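Local coordinates for protein 1-phosphatidylinositol 4,5-bisphosphate phosphodiesterase (Drosophila melanogaster, PDB 6IRB) that belongs to the phosphoinositide phospholipase C-beta family (No receptor potential A) and is modelled here as two long helices folded into an antiparallel hairpin, at residues W94-L97 / R98-Q102; A107-A110 / L111-T114; N170-K173 / R174-E178; L195-S198 / K199-E202. The protein carries 2 engineered substitutions. All coordinates share one frame; numbering follows the deposited sequence.

Contact 1: residues W94-L97 / R98-Q102; sequences WDML and RQHVQ
Stacking dominates here: the Arg98 side chain reaches back one helical turn and lies over one face of the Trp94 indole. Its methylene CD sits almost straight above the six-membered ring, 3.3 Å from the centroid, a CH-pi contact. A bend about the CG-CD bond (chi3 -16°) helps turn the guanidinium flat onto the indole, the two planes 24° apart; CZ is 4.0 Å from the same centroid, a cation-pi pair. Trp94 CG is anti to the backbone N (chi1 -177°).

The charged contact is looser. Asp95 OD1 and Arg98 NH2 form a long salt bridge of 3.6 Å; the oxygen is well out of the guanidinium plane, so any attraction is probably one of charge alone, with no N-H aimed at it.

On another side of the helix, Met96 (selenomethionine) places CG over one face of the His100 imidazole, 4.2 Å from its centroid, while SE approaches obliquely.

Among the backbone bonds, His100 N to Met96 O measures 3.0 Å and Val101 N to Leu97 O 2.9 Å; Arg98 N to Trp94 O is longer, at 3.3 Å. These bonds and the stack are i to i+4 pairs, the Asp95-Arg98 bridge i to i+3, as expected along an uninterrupted alpha-helix, here helix 18-150.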
loop_
_atom_site.group_PDB
_atom_site.type_symbol
_atom_site.label_atom_id
_atom_site.label_comp_id
_atom_site.label_asym_id
_atom_site.label_seq_id
_atom_site.Cartn_x
_atom_site.Cartn_y
_atom_site.Cartn_z
ATOM N N TRP A 94 1.655 0.513 3.966
ATOM C CA TRP A 94 2.361 1.394 4.883
ATOM C C TRP A 94 3.024 0.595 5.983
ATOM O O TRP A 94 4.138 0.908 6.412
ATOM C CB TRP A 94 1.386 2.396 5.482
ATOM C CG TRP A 94 2.036 3.385 6.375
ATOM C CD1 TRP A 94 2.790 4.453 6.001
ATOM C CD2 TRP A 94 2.007 3.396 7.809
ATOM N NE1 TRP A 94 3.222 5.138 7.111
ATOM C CE2 TRP A 94 2.752 4.512 8.233
ATOM C CE3 TRP A 94 1.414 2.575 8.774
ATOM C CZ2 TRP A 94 2.920 4.832 9.578
ATOM C CZ3 TRP A 94 1.583 2.892 10.109
ATOM C CH2 TRP A 94 2.332 4.010 10.499
ATOM N N ASP A 95 2.355 -0.464 6.427
ATOM C CA ASP A 95 2.897 -1.310 7.477
ATOM C C ASP A 95 4.185 -1.950 6.994
ATOM O O ASP A 95 5.229 -1.891 7.658
ATOM C CB ASP A 95 1.867 -2.390 7.826
ATOM C CG ASP A 95 1.121 -2.111 9.115
ATOM O OD1 ASP A 95 1.142 -0.952 9.589
ATOM O OD2 ASP A 95 0.492 -3.063 9.635
HETATM N N MSE A 96 4.118 -2.556 5.822
HETATM C CA MSE A 96 5.220 -3.260 5.227
HETATM C C MSE A 96 6.345 -2.309 4.863
HETATM O O MSE A 96 7.499 -2.567 5.192
HETATM C CB MSE A 96 4.713 -4.028 4.020
HETATM C CG MSE A 96 5.767 -4.616 3.165
HETATM SE SE MSE A 96 5.005 -6.085 2.138
HETATM C CE MSE A 96 6.618 -6.529 1.324
ATOM N N LEU A 97 6.018 -1.230 4.147
ATOM C CA LEU A 97 7.056 -0.304 3.706
ATOM C C LEU A 97 7.944 0.116 4.868
ATOM O O LEU A 97 9.175 0.133 4.741
ATOM C CB LEU A 97 6.431 0.925 3.037
ATOM C CG LEU A 97 5.872 0.730 1.628
ATOM C CD1 LEU A 97 5.655 2.058 0.924
ATOM C CD2 LEU A 97 6.844 -0.121 0.822
ATOM N N ARG A 98 7.334 0.447 6.015
ATOM C CA ARG A 98 8.105 0.824 7.199
ATOM C C ARG A 98 9.145 -0.224 7.572
ATOM O O ARG A 98 10.265 0.118 7.968
ATOM C CB ARG A 98 7.177 1.103 8.379
ATOM C CG ARG A 98 6.425 2.413 8.234
ATOM C CD ARG A 98 5.241 2.521 9.171
ATOM N NE ARG A 98 4.824 1.251 9.747
ATOM C CZ ARG A 98 4.493 1.103 11.024
ATOM N NH1 ARG A 98 4.544 2.147 11.841
ATOM N NH2 ARG A 98 4.119 -0.082 11.489
ATOM N N GLN A 99 8.803 -1.507 7.457
ATOM C CA GLN A 99 9.801 -2.526 7.757
ATOM C C GLN A 99 10.895 -2.550 6.700
ATOM O O GLN A 99 12.086 -2.580 7.035
ATOM C CB GLN A 99 9.176 -3.906 7.924
ATOM C CG GLN A 99 10.200 -4.833 8.530
ATOM C CD GLN A 99 10.274 -4.733 10.035
ATOM O OE1 GLN A 99 9.911 -3.714 10.623
ATOM N NE2 GLN A 99 10.859 -5.744 10.656
ATOM N N HIS A 100 10.509 -2.564 5.417
ATOM C CA HIS A 100 11.482 -2.400 4.343
ATOM C C HIS A 100 12.510 -1.331 4.659
ATOM O O HIS A 100 13.717 -1.596 4.667
ATOM C CB HIS A 100 10.766 -2.057 3.032
ATOM C CG HIS A 100 10.154 -3.238 2.349
ATOM N ND1 HIS A 100 10.014 -4.465 2.963
ATOM C CD2 HIS A 100 9.691 -3.393 1.085
ATOM C CE1 HIS A 100 9.484 -5.322 2.110
ATOM N NE2 HIS A 100 9.276 -4.696 0.964
ATOM N N VAL A 101 12.045 -0.127 4.975
ATOM C CA VAL A 101 12.969 0.963 5.259
ATOM C C VAL A 101 13.816 0.650 6.483
ATOM O O VAL A 101 15.050 0.716 6.432
ATOM C CB VAL A 101 12.204 2.286 5.419
ATOM C CG1 VAL A 101 13.170 3.393 5.802
ATOM C CG2 VAL A 101 11.466 2.622 4.116
ATOM N N GLN A 102 13.168 0.281 7.595
ATOM C CA GLN A 102 13.907 -0.047 8.812
ATOM C C GLN A 102 14.949 -1.126 8.553
ATOM O O GLN A 102 16.105 -1.006 8.975
ATOM C CB GLN A 102 12.949 -0.479 9.922
ATOM C CG GLN A 102 13.561 -0.392 11.326
ATOM C CD GLN A 102 13.678 1.042 11.852
ATOM O OE1 GLN A 102 13.022 1.962 11.351
ATOM N NE2 GLN A 102 14.531 1.235 12.860
#

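Contact 2: residues A107-A110 / L111-T114; sequences AMKA and LMLT
Ala110 O is gripped twice by Thr114, one turn further along the helix. The backbone N of Thr114 donates the regular helical bond at 3.1 Å, and the hydroxyl OG1 of the same residue donates a second, reaching Ala110 O at 2.8 Å. The two donors use the oxygen differently: the amide comes in nearly end-on to the carbonyl, whereas the hydroxyl approaches from above the carbonyl plane, 39° out of it. The first torsion of Thr114 (chi1 -40°) explains this, for it tucks OG1 beside the residue's own backbone N and leaves CG2 anti to that N.

Three more i to i+4 bonds run through the same turn. Leu111 N meets Ala107 O at 2.7 Å, Met112 N meets Met108 O at 2.9 Å, and Leu113 N meets Lys109 O at 3.1 Å.

Side chains add little between the two segments themselves. The closest pair is Lys109 CG and the methyl CE of selenomethionine Met112, 4.3 Å apart. Both residues instead work across the hairpin, touching Phe204 of helix 157-210, as Met108 does too, and the ammonium NZ of Lys109 hydrogen-bonds to the hydroxyl of Ser205.

The chemistry therefore divides by side: the Thr114 hydroxyl donates back to its own helix, while the selenomethionines and Lys109 pack on the partner helix, with one polar bond at the lysine's end.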
loop_
_atom_site.group_PDB
_atom_site.type_symbol
_atom_site.label_atom_id
_atom_site.label_comp_id
_atom_site.label_asym_id
_atom_site.label_seq_id
_atom_site.Cartn_x
_atom_site.Cartn_y
_atom_site.Cartn_z
ATOM N N ALA A 107 20.318 -2.906 7.413
ATOM C CA ALA A 107 21.291 -3.622 6.592
ATOM C C ALA A 107 22.463 -2.729 6.196
ATOM O O ALA A 107 23.626 -3.101 6.383
ATOM C CB ALA A 107 20.613 -4.193 5.348
HETATM N N MSE A 108 22.178 -1.560 5.621
HETATM C CA MSE A 108 23.232 -0.616 5.278
HETATM C C MSE A 108 24.155 -0.395 6.446
HETATM O O MSE A 108 25.378 -0.448 6.297
HETATM C CB MSE A 108 22.673 0.723 4.831
HETATM C CG MSE A 108 22.788 0.935 3.339
HETATM SE SE MSE A 108 21.708 2.442 2.754
HETATM C CE MSE A 108 19.939 1.628 2.626
ATOM N N LYS A 109 23.575 -0.164 7.624
ATOM C CA LYS A 109 24.417 0.118 8.779
ATOM C C LYS A 109 25.285 -1.094 9.100
ATOM O O LYS A 109 26.494 -0.965 9.320
ATOM C CB LYS A 109 23.575 0.575 9.977
ATOM C CG LYS A 109 24.415 1.395 10.978
ATOM C CD LYS A 109 23.620 2.317 11.934
ATOM C CE LYS A 109 24.550 3.375 12.602
ATOM N NZ LYS A 109 23.850 4.500 13.312
ATOM N N ALA A 110 24.690 -2.289 9.100
ATOM C CA ALA A 110 25.474 -3.510 9.281
ATOM C C ALA A 110 26.579 -3.603 8.234
ATOM O O ALA A 110 27.736 -3.902 8.557
ATOM C CB ALA A 110 24.567 -4.736 9.217
ATOM N N LEU A 111 26.225 -3.379 6.964
ATOM C CA LEU A 111 27.197 -3.458 5.877
ATOM C C LEU A 111 28.364 -2.519 6.121
ATOM O O LEU A 111 29.519 -2.860 5.836
ATOM C CB LEU A 111 26.518 -3.124 4.554
ATOM C CG LEU A 111 27.306 -3.491 3.304
ATOM C CD1 LEU A 111 27.466 -4.995 3.222
ATOM C CD2 LEU A 111 26.594 -2.937 2.072
HETATM N N MSE A 112 28.082 -1.337 6.653
HETATM C CA MSE A 112 29.126 -0.389 6.947
HETATM C C MSE A 112 30.117 -0.959 7.922
HETATM O O MSE A 112 31.310 -1.032 7.653
HETATM C CB MSE A 112 28.538 0.851 7.591
HETATM C CG MSE A 112 29.457 2.027 7.598
HETATM SE SE MSE A 112 28.513 3.676 7.938
HETATM C CE MSE A 112 28.111 3.353 9.821
ATOM N N LEU A 113 29.576 -1.408 9.052
ATOM C CA LEU A 113 30.417 -1.868 10.145
ATOM C C LEU A 113 31.336 -2.984 9.685
ATOM O O LEU A 113 32.526 -2.998 10.023
ATOM C CB LEU A 113 29.538 -2.323 11.305
ATOM C CG LEU A 113 28.835 -1.171 12.021
ATOM C CD1 LEU A 113 28.168 -1.657 13.295
ATOM C CD2 LEU A 113 29.827 -0.052 12.314
ATOM N N THR A 114 30.801 -3.918 8.903
ATOM C CA THR A 114 31.601 -4.978 8.313
ATOM C C THR A 114 32.762 -4.417 7.512
ATOM O O THR A 114 33.924 -4.656 7.855
ATOM C CB THR A 114 30.730 -5.863 7.444
ATOM O OG1 THR A 114 29.474 -6.052 8.101
ATOM C CG2 THR A 114 31.400 -7.210 7.230
#

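Contact 3: residues N170-K173 / R174-E178; sequences NNVK and RFMEE
Phe175 turns back over Asn171 with its CG beside its own backbone N and anti to the carbonyl carbon (chi1 -67°); Asn171 takes the same setting (chi1 -74°). One face of the phenyl then lies across the Asn171 peptide group: Asn171 C sits 3.8 Å above the ring plane, over its centre, with Asn171 O on that face as well. Asn171 CB lies over the same face, near the rim, 4.0 Å from Phe175 CZ. That carbonyl oxygen of Asn171 still accepts the helical bond from Phe175 N, at 2.6 Å.

Val172 and selenomethionine Met176 run side by side, pointing the same way, with Val172 CG1 3.5 Å from Met176 SE in apolar contact.

Arg174 extends from CG to NE and makes a salt bridge one turn on, its NE 3.3 Å from Glu178 OE2. The other carboxylate oxygen of Glu178 bonds to Gln138 of helix 18-150, whose NE2 also hydrogen-bonds to Phe175 O, and the Phe175 side chain touches Met141 of that helix.

In Glu178, then, OE2 is paired with Arg174 and, weakly and at long range, with Lys137, while OE1 is held by the Gln138 amide across the hairpin, which should restrict rotation of the carboxylate.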
loop_
_atom_site.group_PDB
_atom_site.type_symbol
_atom_site.label_atom_id
_atom_site.label_comp_id
_atom_site.label_asym_id
_atom_site.label_seq_id
_atom_site.Cartn_x
_atom_site.Cartn_y
_atom_site.Cartn_z
ATOM N N ASN A 170 76.389 -0.169 16.680
ATOM C CA ASN A 170 75.894 0.926 15.851
ATOM C C ASN A 170 74.623 0.497 15.122
ATOM O O ASN A 170 73.606 1.198 15.144
ATOM C CB ASN A 170 76.994 1.357 14.872
ATOM C CG ASN A 170 76.594 2.539 13.980
ATOM O OD1 ASN A 170 75.419 2.761 13.681
ATOM N ND2 ASN A 170 77.594 3.308 13.557
ATOM N N ASN A 171 74.668 -0.672 14.483
ATOM C CA ASN A 171 73.509 -1.192 13.765
ATOM C C ASN A 171 72.341 -1.479 14.702
ATOM O O ASN A 171 71.178 -1.308 14.321
ATOM C CB ASN A 171 73.919 -2.413 12.963
ATOM C CG ASN A 171 74.723 -2.030 11.742
ATOM O OD1 ASN A 171 75.158 -2.886 10.969
ATOM N ND2 ASN A 171 74.890 -0.722 11.537
ATOM N N VAL A 172 72.623 -1.947 15.918
ATOM C CA VAL A 172 71.545 -2.150 16.885
ATOM C C VAL A 172 70.842 -0.828 17.172
ATOM O O VAL A 172 69.606 -0.772 17.239
ATOM C CB VAL A 172 72.084 -2.825 18.158
ATOM C CG1 VAL A 172 71.089 -2.708 19.299
ATOM C CG2 VAL A 172 72.375 -4.291 17.860
ATOM N N LYS A 173 71.614 0.255 17.352
ATOM C CA LYS A 173 71.017 1.591 17.430
ATOM C C LYS A 173 70.101 1.833 16.243
ATOM O O LYS A 173 68.932 2.199 16.405
ATOM C CB LYS A 173 72.100 2.675 17.460
ATOM C CG LYS A 173 72.511 3.205 18.832
ATOM C CD LYS A 173 73.410 4.441 18.666
ATOM C CE LYS A 173 74.235 4.760 19.907
ATOM N NZ LYS A 173 73.497 5.688 20.807
ATOM N N ARG A 174 70.617 1.599 15.036
ATOM C CA ARG A 174 69.841 1.832 13.824
ATOM C C ARG A 174 68.615 0.923 13.810
ATOM O O ARG A 174 67.513 1.358 13.447
ATOM C CB ARG A 174 70.746 1.655 12.599
ATOM C CG ARG A 174 70.084 1.590 11.236
ATOM C CD ARG A 174 70.974 0.822 10.248
ATOM N NE ARG A 174 70.320 0.541 8.967
ATOM C CZ ARG A 174 70.460 1.287 7.869
ATOM N NH1 ARG A 174 71.233 2.364 7.892
ATOM N NH2 ARG A 174 69.829 0.952 6.748
ATOM N N PHE A 175 68.795 -0.352 14.183
ATOM C CA PHE A 175 67.677 -1.290 14.230
ATOM C C PHE A 175 66.589 -0.804 15.164
ATOM O O PHE A 175 65.399 -0.951 14.876
ATOM C CB PHE A 175 68.148 -2.655 14.724
ATOM C CG PHE A 175 69.074 -3.366 13.786
ATOM C CD1 PHE A 175 69.328 -2.873 12.518
ATOM C CD2 PHE A 175 69.691 -4.545 14.174
ATOM C CE1 PHE A 175 70.176 -3.545 11.658
ATOM C CE2 PHE A 175 70.543 -5.221 13.313
ATOM C CZ PHE A 175 70.785 -4.719 12.055
HETATM N N MSE A 176 66.978 -0.225 16.283
HETATM C CA MSE A 176 66.017 0.288 17.238
HETATM C C MSE A 176 65.330 1.553 16.758
HETATM O O MSE A 176 64.128 1.709 16.961
HETATM C CB MSE A 176 66.692 0.479 18.582
HETATM C CG MSE A 176 66.771 -0.844 19.316
HETATM SE SE MSE A 176 68.248 -0.999 20.556
HETATM C CE MSE A 176 67.254 -1.080 22.235
ATOM N N GLU A 177 66.083 2.479 16.163
ATOM C CA GLU A 177 65.449 3.679 15.625
ATOM C C GLU A 177 64.474 3.312 14.509
ATOM O O GLU A 177 63.346 3.819 14.459
ATOM C CB GLU A 177 66.504 4.669 15.134
ATOM C CG GLU A 177 67.568 5.039 16.174
ATOM C CD GLU A 177 67.032 5.167 17.601
ATOM O OE1 GLU A 177 66.776 6.307 18.052
ATOM O OE2 GLU A 177 66.902 4.128 18.287
ATOM N N GLU A 178 64.910 2.449 13.585
ATOM C CA GLU A 178 64.009 1.905 12.572
ATOM C C GLU A 178 62.718 1.374 13.196
ATOM O O GLU A 178 61.614 1.642 12.704
ATOM C CB GLU A 178 64.714 0.805 11.775
ATOM C CG GLU A 178 65.568 1.308 10.618
ATOM C CD GLU A 178 66.368 0.198 9.934
ATOM O OE1 GLU A 178 66.326 -0.956 10.413
ATOM O OE2 GLU A 178 67.017 0.473 8.895
#

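Contact 4: residues L195-S198 / K199-E202; sequences LAHS and KQIE
The His197 imidazole and the Gln200 amide meet with their planes almost perpendicular, at 87°. Gln200 OE1 lies in the plane of the imidazole at its edge, 3.6 Å from His197 CD2. The two side chains run side by side and point the same way, both with CG anti to the carbonyl carbon; His197 has chi1 -70°, and beyond CG the Gln200 chain is extended. At the nitrogen end of the amide, NE2 rests against the methyl of Ala196, 3.8 Å from Ala196 CB.

Both polar ends find their stronger partners across the hairpin. His197 NE2 is hydrogen-bonded to Gln119 OE1 of helix 18-150, and Gln200 OE1 to Gln116 NE2, a nitrogen that also bonds His197 O. This is an interhelical polar cluster in an antiparallel pair of long helices, with side-chain packing beside it, His197 on Ile120 and Ile201 on Met112. His197 is buried there, and with Gln119 and Gln116 supplying partners, its ring nitrogen NE2 and its carbonyl are both satisfied.

Behind the interface the helix is regular. Gln200 N donates to Ala196 O at 2.9 Å, Ile201 N to His197 O at 3.1 Å, and Glu202 N to Ser198 O, also 3.1 Å. Ile201 folds its CG1 branch back over the His197 carbonyl, beside its own backbone N, and its side chain touches Gln116 as well. Further round, on the exposed surface, Lys199 curls at its end so that NZ stands 3.9 Å from Glu202 OE1, a long salt bridge between residues three apart.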
loop_
_atom_site.group_PDB
_atom_site.type_symbol
_atom_site.label_atom_id
_atom_site.label_comp_id
_atom_site.label_asym_id
_atom_site.label_seq_id
_atom_site.Cartn_x
_atom_site.Cartn_y
_atom_site.Cartn_z
ATOM N N LEU A 195 39.688 7.092 12.492
ATOM C CA LEU A 195 38.976 8.368 12.406
ATOM C C LEU A 195 38.105 8.457 11.165
ATOM O O LEU A 195 37.041 9.083 11.209
ATOM C CB LEU A 195 39.937 9.554 12.453
ATOM C CG LEU A 195 40.587 9.868 13.806
ATOM C CD1 LEU A 195 41.049 11.325 13.865
ATOM C CD2 LEU A 195 39.620 9.564 14.941
ATOM N N ALA A 196 38.537 7.878 10.049
ATOM C CA ALA A 196 37.672 7.874 8.881
ATOM C C ALA A 196 36.415 7.065 9.160
ATOM O O ALA A 196 35.297 7.519 8.892
ATOM C CB ALA A 196 38.423 7.318 7.672
ATOM N N HIS A 197 36.582 5.871 9.734
ATOM C CA HIS A 197 35.436 5.029 10.064
ATOM C C HIS A 197 34.473 5.762 10.987
ATOM O O HIS A 197 33.256 5.754 10.769
ATOM C CB HIS A 197 35.907 3.712 10.671
ATOM C CG HIS A 197 36.582 2.807 9.682
ATOM N ND1 HIS A 197 37.713 2.080 9.986
ATOM C CD2 HIS A 197 36.299 2.531 8.386
ATOM C CE1 HIS A 197 38.086 1.379 8.928
ATOM N NE2 HIS A 197 37.245 1.636 7.942
ATOM N N SER A 198 35.009 6.381 12.040
ATOM C CA SER A 198 34.181 7.142 12.968
ATOM C C SER A 198 33.340 8.192 12.251
ATOM O O SER A 198 32.123 8.264 12.445
ATOM C CB SER A 198 35.058 7.808 14.023
ATOM O OG SER A 198 34.303 8.080 15.189
ATOM N N LYS A 199 33.977 9.057 11.460
ATOM C CA LYS A 199 33.211 10.082 10.752
ATOM C C LYS A 199 32.171 9.473 9.810
ATOM O O LYS A 199 31.036 9.957 9.747
ATOM C CB LYS A 199 34.149 11.056 10.046
ATOM C CG LYS A 199 34.440 12.243 10.988
ATOM C CD LYS A 199 35.732 12.993 10.717
ATOM C CE LYS A 199 35.669 14.409 11.304
ATOM N NZ LYS A 199 34.964 14.492 12.626
ATOM N N GLN A 200 32.546 8.448 9.039
ATOM C CA GLN A 200 31.570 7.777 8.183
ATOM C C GLN A 200 30.303 7.424 8.950
ATOM O O GLN A 200 29.189 7.651 8.465
ATOM C CB GLN A 200 32.175 6.524 7.563
ATOM C CG GLN A 200 33.229 6.804 6.527
ATOM C CD GLN A 200 34.190 5.644 6.343
ATOM O OE1 GLN A 200 33.855 4.495 6.641
ATOM N NE2 GLN A 200 35.373 5.929 5.795
ATOM N N ILE A 201 30.464 6.855 10.149
ATOM C CA ILE A 201 29.325 6.481 10.990
ATOM C C ILE A 201 28.474 7.704 11.303
ATOM O O ILE A 201 27.263 7.737 11.048
ATOM C CB ILE A 201 29.822 5.821 12.288
ATOM C CG1 ILE A 201 30.491 4.476 12.001
ATOM C CG2 ILE A 201 28.709 5.737 13.332
ATOM C CD1 ILE A 201 31.617 4.140 12.955
ATOM N N GLU A 202 29.111 8.718 11.889
ATOM C CA GLU A 202 28.450 9.972 12.219
ATOM C C GLU A 202 27.679 10.518 11.030
ATOM O O GLU A 202 26.475 10.777 11.118
ATOM C CB GLU A 202 29.517 10.962 12.678
ATOM C CG GLU A 202 29.138 12.419 12.654
ATOM C CD GLU A 202 30.369 13.318 12.646
ATOM O OE1 GLU A 202 31.455 12.869 13.087
ATOM O OE2 GLU A 202 30.247 14.471 12.184
#

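How the contacts relate
Contacts 1 and 2 follow each other on helix 18-150, centres 19 Å apart; contacts 3 and 4 come later, on helix 157-210, with centres 37 Å apart. Because the second helix runs back antiparallel to the first, chain order and space diverge: contact 4, last in sequence, lies 13 Å from contact 2, centre to centre. These two touch, Met112 CE packing 3.4 Å from Ile201 CG1. Contact 3 lies toward the turn of the hairpin, about 44 Å between centres from contact 2. Contact 1 lies near the middle of the whole chain, its nearest atoms about 14 Å from contact 4. Contacts 2 and 4 thus join the hairpin's arms directly, whereas contact 1 is a surface contact within one arm.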